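Local coordinates for protein toluene, o-xylene monooxygenase oxygenase subunit (Pseudomonas stutzeri, PDB 2INC) that probably serves as a largely helical, ferritin-like subunit of the hydroxylase that uses molecular oxygen to oxidise toluene and o-xylene, at residues S58-D63 and E272-V277; D70-V75 and A254-R259; Y123-L128 and L156-H161. All coordinates share one frame; numbering follows the deposited sequence.

Contact 1 of 3, residues S58-D63 and E272-V277; sequences SPLKHD and EGNREV
The carboxamide of Asn274 reads the backbone of Lys61 at two points. Lys61 N donates to Asn274 OD1 over 3.1 Å, almost straight at 176°, although it approaches somewhat tilted from the plane of that carbonyl. In return Asn274 ND2 gives a short 2.6 Å bond to Lys61 O, which lies in the amide plane of the asparagine and receives the donor in its own carbonyl plane. The two bonds together fix the amide's rotation, and ND2 also reaches Ala268 O. Replaced by an alanine, this position would lose both amide bonds, and Lys61 N and O would probably be left without these mates, the loop less firmly held to the helix start. Asn274 opens helix 274-299, with Gly273 as its N-cap and Val277 N bonded to Gly273 O, so the loop after helix 46-56 is tied to a helix start. Leu60 runs across the asparagine at about a right angle, its CD1 3.8 Å from Asn274 CG. Val277 places CG1 anti to its backbone N (chi1 158°), with the methyls divided between two neighbours. CG2 packs on Pro59 CB at 4.0 Å, whereas CG1 approaches Leu60 CD1 more loosely, at 4.3 Å. Farther out, Leu60 and Pro59 also touch Trp281.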
loop_
_atom_site.group_PDB
_atom_site.type_symbol
_atom_site.label_atom_id
_atom_site.label_comp_id
_atom_site.label_asym_id
_atom_site.label_seq_id
_atom_site.Cartn_x
_atom_site.Cartn_y
_atom_site.Cartn_z
ATOM N N SER B 58 -29.429 0.670 -33.304
ATOM C CA SER B 58 -28.282 0.557 -34.192
ATOM C C SER B 58 -28.463 -0.709 -35.025
ATOM O O SER B 58 -28.889 -1.735 -34.490
ATOM C CB SER B 58 -26.978 0.463 -33.407
ATOM O OG SER B 58 -25.876 0.341 -34.287
ATOM N N PRO B 59 -28.154 -0.634 -36.338
ATOM C CA PRO B 59 -28.149 -1.865 -37.159
ATOM C C PRO B 59 -27.093 -2.891 -36.785
ATOM O O PRO B 59 -27.179 -4.048 -37.232
ATOM C CB PRO B 59 -27.886 -1.347 -38.582
ATOM C CG PRO B 59 -27.318 0.025 -38.405
ATOM C CD PRO B 59 -27.870 0.575 -37.127
ATOM N N LEU B 60 -26.070 -2.486 -36.021
ATOM C CA LEU B 60 -25.106 -3.458 -35.487
ATOM C C LEU B 60 -25.707 -4.190 -34.281
ATOM O O LEU B 60 -25.865 -3.612 -33.207
ATOM C CB LEU B 60 -23.812 -2.747 -35.085
ATOM C CG LEU B 60 -22.631 -3.656 -34.752
ATOM C CD1 LEU B 60 -22.104 -4.322 -36.041
ATOM C CD2 LEU B 60 -21.492 -2.818 -34.105
ATOM N N LYS B 61 -26.003 -5.476 -34.436
ATOM C CA LYS B 61 -26.861 -6.161 -33.481
ATOM C C LYS B 61 -26.202 -7.334 -32.801
ATOM O O LYS B 61 -25.384 -7.995 -33.395
ATOM C CB LYS B 61 -28.167 -6.603 -34.156
ATOM C CG LYS B 61 -29.117 -5.456 -34.408
ATOM C CD LYS B 61 -30.237 -5.927 -35.291
ATOM C CE LYS B 61 -30.827 -4.770 -36.047
ATOM N NZ LYS B 61 -31.917 -5.273 -36.921
ATOM N N HIS B 62 -26.552 -7.564 -31.530
ATOM C CA HIS B 62 -26.144 -8.772 -30.812
ATOM C C HIS B 62 -27.142 -9.003 -29.688
ATOM O O HIS B 62 -27.698 -8.043 -29.162
ATOM C CB HIS B 62 -24.739 -8.620 -30.252
ATOM C CG HIS B 62 -24.057 -9.912 -29.963
ATOM N ND1 HIS B 62 -24.368 -10.686 -28.868
ATOM C CD2 HIS B 62 -23.084 -10.573 -30.623
ATOM C CE1 HIS B 62 -23.604 -11.763 -28.854
ATOM N NE2 HIS B 62 -22.813 -11.718 -29.908
ATOM N N ASP B 63 -27.409 -10.242 -29.307
ATOM C CA ASP B 63 -28.407 -10.428 -28.237
ATOM C C ASP B 63 -27.790 -10.315 -26.865
ATOM O O ASP B 63 -28.512 -10.273 -25.892
ATOM C CB ASP B 63 -29.108 -11.794 -28.266
ATOM C CG ASP B 63 -29.779 -12.110 -29.578
ATOM O OD1 ASP B 63 -29.983 -13.335 -29.838
ATOM O OD2 ASP B 63 -30.128 -11.187 -30.343
ATOM N N GLU B 272 -25.335 -13.061 -38.093
ATOM C CA GLU B 272 -25.504 -12.855 -39.537
ATOM C C GLU B 272 -25.860 -11.418 -39.789
ATOM O O GLU B 272 -26.614 -10.831 -39.004
ATOM C CB GLU B 272 -26.655 -13.711 -40.079
ATOM C CG GLU B 272 -26.219 -14.937 -40.857
ATOM C CD GLU B 272 -27.314 -16.009 -40.905
ATOM O OE1 GLU B 272 -28.519 -15.650 -40.998
ATOM O OE2 GLU B 272 -26.971 -17.213 -40.830
ATOM N N GLY B 273 -25.311 -10.841 -40.857
ATOM C CA GLY B 273 -25.699 -9.492 -41.279
ATOM C C GLY B 273 -24.796 -8.382 -40.757
ATOM O O GLY B 273 -24.749 -7.282 -41.322
ATOM N N ASN B 274 -24.085 -8.659 -39.666
ATOM C CA ASN B 274 -23.171 -7.655 -39.075
ATOM C C ASN B 274 -21.948 -7.295 -39.923
ATOM O O ASN B 274 -21.560 -6.127 -39.965
ATOM C CB ASN B 274 -22.757 -8.029 -37.642
ATOM C CG ASN B 274 -23.837 -7.653 -36.602
ATOM O OD1 ASN B 274 -24.761 -6.922 -36.891
ATOM N ND2 ASN B 274 -23.701 -8.167 -35.414
ATOM N N ARG B 275 -21.329 -8.278 -40.573
ATOM C CA ARG B 275 -20.218 -7.986 -41.487
ATOM C C ARG B 275 -20.651 -6.979 -42.548
ATOM O O ARG B 275 -19.965 -5.995 -42.802
ATOM C CB ARG B 275 -19.676 -9.268 -42.119
ATOM C CG ARG B 275 -18.434 -9.079 -42.995
ATOM C CD ARG B 275 -18.114 -10.355 -43.822
ATOM N NE ARG B 275 -18.191 -11.550 -42.971
ATOM C CZ ARG B 275 -17.152 -12.159 -42.405
ATOM N NH1 ARG B 275 -15.901 -11.722 -42.628
ATOM N NH2 ARG B 275 -17.371 -13.228 -41.613
ATOM N N GLU B 276 -21.814 -7.193 -43.142
ATOM C CA GLU B 276 -22.283 -6.304 -44.191
ATOM C C GLU B 276 -22.560 -4.912 -43.612
ATOM O O GLU B 276 -22.348 -3.894 -44.275
ATOM C CB GLU B 276 -23.533 -6.875 -44.897
ATOM C CG GLU B 276 -23.356 -8.307 -45.561
ATOM C CD GLU B 276 -23.090 -9.486 -44.566
ATOM O OE1 GLU B 276 -23.809 -9.653 -43.539
ATOM O OE2 GLU B 276 -22.142 -10.275 -44.834
ATOM N N VAL B 277 -23.049 -4.869 -42.368
ATOM C CA VAL B 277 -23.371 -3.585 -41.738
ATOM C C VAL B 277 -22.026 -2.829 -41.536
ATOM O O VAL B 277 -21.924 -1.644 -41.853
ATOM C CB VAL B 277 -24.119 -3.780 -40.386
ATOM C CG1 VAL B 277 -23.957 -2.515 -39.508
ATOM C CG2 VAL B 277 -25.611 -4.010 -40.609
#

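Contact 2 of 3, residues D70-V75 and A254-R259; sequences DPDQLV and AERHRR
Asp72 and Arg259 carry the charged part of this contact. The guanidinium grips the carboxylate side-on: Arg259 NE donates to Asp72 OD1 at 2.9 Å with an N-H...O angle of 167°, and Arg259 NH2 meets Asp72 OD2 at 2.7 Å. Both oxygens are engaged on their syn side, and the two planes differ by only 29°, so the pair is nearly coplanar, as suits a two-bond salt bridge. A bend at chi3 (-66°) turns the arginine's end, so that one face of its guanidinium lies over Arg256 CA of its own helix while the edge meets the aspartate.

Hydrogen bonds inside the loop hold Asp72 in position. Residues 70-73 form a type I beta turn, and Asp70 OD2 accepts from Asp72 N at 2.9 Å to make an Asx turn. The other oxygen, Asp70 OD1, takes Leu74 N at 3.1 Å; both amides come from above the carboxylate plane.

Van der Waals contacts flank the ion pair. Pro71 CG rests 3.5 Å from the carbonyl Arg259 O. Leu74 crosses Arg256 at about a right angle, bringing CD1 to 3.8 Å from Arg256 CD. Arg256 therefore offers its aliphatic part to the loop, while its NH1 is committed to Asp253 and Asp154; the Asp72 carboxylate, not in contact with its charge, may still add a favourable field.

The arrangement is that of an interhelical loop, its turn shaped by an aspartate, docked by a bidentate salt bridge on helix 241-268 just before the chain enters helix 76-99 of a ferritin-like helical fold.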
loop_
_atom_site.group_PDB
_atom_site.type_symbol
_atom_site.label_atom_id
_atom_site.label_comp_id
_atom_site.label_asym_id
_atom_site.label_seq_id
_atom_site.Cartn_x
_atom_site.Cartn_y
_atom_site.Cartn_z
ATOM N N ASP B 70 -12.713 -7.378 -23.044
ATOM C CA ASP B 70 -11.436 -6.759 -23.461
ATOM C C ASP B 70 -10.334 -7.812 -23.443
ATOM O O ASP B 70 -10.074 -8.386 -22.381
ATOM C CB ASP B 70 -11.040 -5.667 -22.455
ATOM C CG ASP B 70 -9.707 -4.987 -22.784
ATOM O OD1 ASP B 70 -9.265 -4.090 -21.991
ATOM O OD2 ASP B 70 -9.116 -5.300 -23.847
ATOM N N PRO B 71 -9.665 -8.044 -24.606
ATOM C CA PRO B 71 -8.556 -9.024 -24.646
ATOM C C PRO B 71 -7.362 -8.658 -23.746
ATOM O O PRO B 71 -6.662 -9.563 -23.263
ATOM C CB PRO B 71 -8.166 -9.058 -26.150
ATOM C CG PRO B 71 -8.627 -7.765 -26.701
ATOM C CD PRO B 71 -9.914 -7.451 -25.942
ATOM N N ASP B 72 -7.148 -7.357 -23.473
ATOM C CA ASP B 72 -6.126 -6.940 -22.521
ATOM C C ASP B 72 -6.640 -6.964 -21.058
ATOM O O ASP B 72 -5.863 -6.847 -20.143
ATOM C CB ASP B 72 -5.611 -5.516 -22.870
ATOM C CG ASP B 72 -4.726 -5.486 -24.130
ATOM O OD1 ASP B 72 -5.255 -5.702 -25.254
ATOM O OD2 ASP B 72 -3.507 -5.241 -24.004
ATOM N N GLN B 73 -7.948 -7.102 -20.848
ATOM C CA GLN B 73 -8.540 -7.217 -19.502
ATOM C C GLN B 73 -8.235 -6.037 -18.597
ATOM O O GLN B 73 -8.087 -6.182 -17.397
ATOM C CB GLN B 73 -8.125 -8.530 -18.815
ATOM C CG GLN B 73 -8.616 -9.725 -19.616
ATOM C CD GLN B 73 -8.428 -11.073 -18.953
ATOM O OE1 GLN B 73 -8.181 -12.068 -19.650
ATOM N NE2 GLN B 73 -8.535 -11.137 -17.626
ATOM N N LEU B 74 -8.174 -4.845 -19.163
ATOM C CA LEU B 74 -7.749 -3.703 -18.378
ATOM C C LEU B 74 -8.816 -3.365 -17.368
ATOM O O LEU B 74 -10.017 -3.417 -17.665
ATOM C CB LEU B 74 -7.577 -2.472 -19.276
ATOM C CG LEU B 74 -6.288 -2.364 -20.048
ATOM C CD1 LEU B 74 -6.406 -1.019 -20.878
ATOM C CD2 LEU B 74 -5.159 -2.273 -19.041
ATOM N N VAL B 75 -8.359 -2.999 -16.185
ATOM C CA VAL B 75 -9.197 -2.367 -15.203
ATOM C C VAL B 75 -8.436 -1.131 -14.801
ATOM O O VAL B 75 -7.275 -0.977 -15.147
ATOM C CB VAL B 75 -9.499 -3.236 -13.956
ATOM C CG1 VAL B 75 -10.241 -4.543 -14.386
ATOM C CG2 VAL B 75 -8.234 -3.553 -13.129
ATOM N N ALA B 254 -1.946 2.719 -29.398
ATOM C CA ALA B 254 -2.764 2.507 -30.593
ATOM C C ALA B 254 -2.946 1.005 -30.876
ATOM O O ALA B 254 -4.024 0.575 -31.259
ATOM C CB ALA B 254 -2.134 3.201 -31.786
ATOM N N GLU B 255 -1.876 0.236 -30.719
ATOM C CA GLU B 255 -1.973 -1.221 -30.893
ATOM C C GLU B 255 -2.978 -1.837 -29.919
ATOM O O GLU B 255 -3.724 -2.705 -30.308
ATOM C CB GLU B 255 -0.595 -1.858 -30.731
ATOM C CG GLU B 255 0.330 -1.644 -31.948
ATOM C CD GLU B 255 1.854 -1.617 -31.534
ATOM O OE1 GLU B 255 2.253 -2.226 -30.492
ATOM O OE2 GLU B 255 2.657 -0.985 -32.259
ATOM N N ARG B 256 -3.000 -1.368 -28.676
ATOM C CA ARG B 256 -4.022 -1.796 -27.703
ATOM C C ARG B 256 -5.473 -1.508 -28.144
ATOM O O ARG B 256 -6.357 -2.367 -28.047
ATOM C CB ARG B 256 -3.760 -1.165 -26.335
ATOM C CG ARG B 256 -4.634 -1.749 -25.244
ATOM C CD ARG B 256 -4.139 -1.405 -23.846
ATOM N NE ARG B 256 -3.960 0.054 -23.649
ATOM C CZ ARG B 256 -2.765 0.617 -23.624
ATOM N NH1 ARG B 256 -2.598 1.925 -23.454
ATOM N NH2 ARG B 256 -1.709 -0.146 -23.790
ATOM N N HIS B 257 -5.724 -0.276 -28.606
ATOM C CA HIS B 257 -7.023 0.073 -29.117
ATOM C C HIS B 257 -7.430 -0.842 -30.277
ATOM O O HIS B 257 -8.584 -1.236 -30.367
ATOM C CB HIS B 257 -7.041 1.523 -29.587
ATOM C CG HIS B 257 -6.533 2.486 -28.552
ATOM N ND1 HIS B 257 -6.031 3.734 -28.877
ATOM C CD2 HIS B 257 -6.379 2.356 -27.208
ATOM C CE1 HIS B 257 -5.648 4.355 -27.768
ATOM N NE2 HIS B 257 -5.833 3.536 -26.742
ATOM N N ARG B 258 -6.484 -1.157 -31.159
ATOM C CA ARG B 258 -6.811 -2.053 -32.281
ATOM C C ARG B 258 -7.143 -3.458 -31.768
ATOM O O ARG B 258 -7.984 -4.153 -32.343
ATOM C CB ARG B 258 -5.660 -2.102 -33.301
ATOM C CG ARG B 258 -5.553 -0.885 -34.209
ATOM C CD ARG B 258 -4.219 -0.899 -34.949
ATOM N NE ARG B 258 -3.875 0.453 -35.409
ATOM C CZ ARG B 258 -2.843 0.700 -36.197
ATOM N NH1 ARG B 258 -2.085 -0.314 -36.598
ATOM N NH2 ARG B 258 -2.564 1.954 -36.565
ATOM N N ARG B 259 -6.463 -3.890 -30.723
ATOM C CA ARG B 259 -6.745 -5.219 -30.153
ATOM C C ARG B 259 -8.190 -5.369 -29.647
ATOM O O ARG B 259 -8.853 -6.363 -29.935
ATOM C CB ARG B 259 -5.773 -5.561 -29.042
ATOM C CG ARG B 259 -4.348 -5.931 -29.555
ATOM C CD ARG B 259 -3.568 -6.674 -28.492
ATOM N NE ARG B 259 -3.273 -5.857 -27.310
ATOM C CZ ARG B 259 -2.230 -5.035 -27.206
ATOM N NH1 ARG B 259 -1.418 -4.862 -28.230
ATOM N NH2 ARG B 259 -2.011 -4.351 -26.089
#

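Contact 3 of 3, residues Y123-L128 and L156-H161; sequences YLFHAL and LRWLTH
Phe125 presents a ring face to Trp158 and is overlapped there by both CB and the edge of the indole. The rings make an edge-to-face (T-shaped) pair: the planes stand at 73°, and the Phe125 centroid lies 5.3 Å from that of the six-membered ring. Within it, Trp158 CE3 comes to 3.7 Å from Phe125 CD2. Trp158 CB adds a CH-pi contact over the same ring, 4.1 Å from its centroid. Next to CE3 on the indole's six-membered ring, Trp158 CZ3 meets Leu128 CD1 at 4.2 Å. The indole NE1 bonds Asp253, which should help to hold the ring's orientation.

Leu159 sets its CG anti to the backbone N (chi1 160°), which lays it alongside His126, the two side chains pointing the same way. Its CD2 ends 3.6 Å from His126 ND1, while His126 NE2 bonds a basic side chain in the chain of another protein. Closer to the backbones, Phe125 CB sits 4.0 Å from Leu159 N.

The segment axes approach to 8.4 Å and run at 163°, nearly antiparallel. With only a short connection between helices 121-138 and 142-172, this is the buried interior of an alpha-alpha hairpin, in keeping with a ferritin-like helical bundle.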
loop_
_atom_site.group_PDB
_atom_site.type_symbol
_atom_site.label_atom_id
_atom_site.label_comp_id
_atom_site.label_asym_id
_atom_site.label_seq_id
_atom_site.Cartn_x
_atom_site.Cartn_y
_atom_site.Cartn_z
ATOM N N TYR B 123 -4.801 19.341 -31.839
ATOM C CA TYR B 123 -6.225 19.386 -32.233
ATOM C C TYR B 123 -6.701 17.988 -32.628
ATOM O O TYR B 123 -7.744 17.491 -32.177
ATOM C CB TYR B 123 -6.465 20.461 -33.333
ATOM C CG TYR B 123 -6.200 21.834 -32.750
ATOM C CD1 TYR B 123 -7.178 22.470 -32.001
ATOM C CD2 TYR B 123 -4.964 22.473 -32.897
ATOM C CE1 TYR B 123 -6.953 23.690 -31.411
ATOM C CE2 TYR B 123 -4.733 23.744 -32.252
ATOM C CZ TYR B 123 -5.729 24.313 -31.542
ATOM O OH TYR B 123 -5.575 25.540 -30.870
ATOM N N LEU B 124 -5.956 17.321 -33.457
ATOM C CA LEU B 124 -6.428 16.054 -33.930
ATOM C C LEU B 124 -6.538 15.043 -32.753
ATOM O O LEU B 124 -7.513 14.324 -32.670
ATOM C CB LEU B 124 -5.497 15.535 -35.011
ATOM C CG LEU B 124 -5.893 14.169 -35.566
ATOM C CD1 LEU B 124 -7.416 14.062 -35.960
ATOM C CD2 LEU B 124 -5.060 13.950 -36.842
ATOM N N PHE B 125 -5.571 15.022 -31.844
ATOM C CA PHE B 125 -5.600 14.055 -30.731
ATOM C C PHE B 125 -6.723 14.390 -29.770
ATOM O O PHE B 125 -7.366 13.470 -29.252
ATOM C CB PHE B 125 -4.239 13.992 -29.959
ATOM C CG PHE B 125 -3.084 13.450 -30.774
ATOM C CD1 PHE B 125 -1.757 13.783 -30.418
ATOM C CD2 PHE B 125 -3.280 12.613 -31.856
ATOM C CE1 PHE B 125 -0.660 13.311 -31.121
ATOM C CE2 PHE B 125 -2.188 12.130 -32.597
ATOM C CZ PHE B 125 -0.869 12.471 -32.227
ATOM N N HIS B 126 -6.989 15.690 -29.542
ATOM C CA HIS B 126 -8.137 16.041 -28.724
ATOM C C HIS B 126 -9.465 15.660 -29.406
ATOM O O HIS B 126 -10.355 15.159 -28.742
ATOM C CB HIS B 126 -8.162 17.522 -28.349
ATOM C CG HIS B 126 -9.253 17.846 -27.367
ATOM N ND1 HIS B 126 -9.254 17.366 -26.075
ATOM C CD2 HIS B 126 -10.417 18.513 -27.520
ATOM C CE1 HIS B 126 -10.355 17.764 -25.457
ATOM N NE2 HIS B 126 -11.071 18.480 -26.309
ATOM N N ALA B 127 -9.552 15.792 -30.727
ATOM C CA ALA B 127 -10.747 15.356 -31.468
ATOM C C ALA B 127 -10.917 13.839 -31.326
ATOM O O ALA B 127 -12.030 13.367 -31.196
ATOM C CB ALA B 127 -10.623 15.739 -32.952
ATOM N N LEU B 128 -9.824 13.090 -31.262
ATOM C CA LEU B 128 -9.946 11.649 -31.020
ATOM C C LEU B 128 -10.423 11.357 -29.598
ATOM O O LEU B 128 -11.184 10.377 -29.366
ATOM C CB LEU B 128 -8.609 10.945 -31.275
ATOM C CG LEU B 128 -8.097 10.878 -32.715
ATOM C CD1 LEU B 128 -6.738 10.159 -32.680
ATOM C CD2 LEU B 128 -9.089 10.148 -33.590
ATOM N N LEU B 156 -5.934 11.448 -24.419
ATOM C CA LEU B 156 -5.557 12.630 -23.587
ATOM C C LEU B 156 -4.042 12.639 -23.285
ATOM O O LEU B 156 -3.378 13.678 -23.289
ATOM C CB LEU B 156 -6.336 12.610 -22.273
ATOM C CG LEU B 156 -5.983 13.711 -21.212
ATOM C CD1 LEU B 156 -5.954 15.097 -21.881
ATOM C CD2 LEU B 156 -6.873 13.724 -19.965
ATOM N N ARG B 157 -3.506 11.447 -23.080
ATOM C CA ARG B 157 -2.073 11.280 -22.863
ATOM C C ARG B 157 -1.332 11.794 -24.101
ATOM O O ARG B 157 -0.342 12.524 -23.970
ATOM C CB ARG B 157 -1.809 9.788 -22.697
ATOM C CG ARG B 157 -0.349 9.480 -22.374
ATOM C CD ARG B 157 -0.083 8.046 -22.591
ATOM N NE ARG B 157 1.339 7.746 -22.284
ATOM C CZ ARG B 157 2.075 6.788 -22.861
ATOM N NH1 ARG B 157 3.360 6.645 -22.506
ATOM N NH2 ARG B 157 1.574 5.972 -23.775
ATOM N N TRP B 158 -1.805 11.457 -25.311
ATOM C CA TRP B 158 -1.068 11.901 -26.507
ATOM C C TRP B 158 -1.145 13.419 -26.657
ATOM O O TRP B 158 -0.140 14.105 -26.960
ATOM C CB TRP B 158 -1.606 11.250 -27.783
ATOM C CG TRP B 158 -1.634 9.821 -27.843
ATOM C CD1 TRP B 158 -1.068 8.932 -26.968
ATOM C CD2 TRP B 158 -2.232 9.040 -28.884
ATOM N NE1 TRP B 158 -1.304 7.632 -27.406
ATOM C CE2 TRP B 158 -2.048 7.686 -28.554
ATOM C CE3 TRP B 158 -2.988 9.358 -30.045
ATOM C CZ2 TRP B 158 -2.521 6.657 -29.349
ATOM C CZ3 TRP B 158 -3.476 8.319 -30.831
ATOM C CH2 TRP B 158 -3.236 6.977 -30.478
ATOM N N LEU B 159 -2.339 13.976 -26.455
ATOM C CA LEU B 159 -2.490 15.426 -26.438
ATOM C C LEU B 159 -1.497 16.041 -25.442
ATOM O O LEU B 159 -0.850 17.048 -25.760
ATOM C CB LEU B 159 -3.927 15.844 -26.083
ATOM C CG LEU B 159 -4.280 17.244 -25.555
ATOM C CD1 LEU B 159 -4.037 18.270 -26.633
ATOM C CD2 LEU B 159 -5.740 17.248 -25.176
ATOM N N THR B 160 -1.364 15.429 -24.260
ATOM C CA THR B 160 -0.547 16.013 -23.196
ATOM C C THR B 160 0.954 16.012 -23.588
ATOM O O THR B 160 1.656 17.028 -23.391
ATOM C CB THR B 160 -0.860 15.306 -21.872
ATOM O OG1 THR B 160 -2.271 15.470 -21.573
ATOM C CG2 THR B 160 -0.010 15.825 -20.728
ATOM N N HIS B 161 1.437 14.916 -24.163
ATOM C CA HIS B 161 2.823 14.852 -24.671
ATOM C C HIS B 161 3.024 15.973 -25.674
ATOM O O HIS B 161 4.066 16.657 -25.686
ATOM C CB HIS B 161 3.112 13.566 -25.487
ATOM C CG HIS B 161 3.000 12.268 -24.743
ATOM N ND1 HIS B 161 3.313 12.122 -23.401
ATOM C CD2 HIS B 161 2.718 11.017 -25.204
ATOM C CE1 HIS B 161 3.212 10.842 -23.067
ATOM N NE2 HIS B 161 2.850 10.155 -24.140
#

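Contacts 1 and 2 both dock the loop between helices 46-56 and 76-99, but on successive helices: 2 on helix 241-268 and 1 on the start of helix 274-299. Their centres are 22 Å apart. Both are partly buried and rely on polar bonds, an amide-to-backbone pair in contact 1 and an ion pair in contact 2. Contact 3 is wholly buried, joins helix to helix, and replaces such bonds with aromatic and aliphatic packing. It touches contact 2, where Trp158 CZ2 lies 4.0 Å from Ala254 N; Asp253 serves both, pairing with Arg256 and with the Trp158 indole. Contact 1 stays about 17 Å from contact 3 by nearest atoms, towards the periphery.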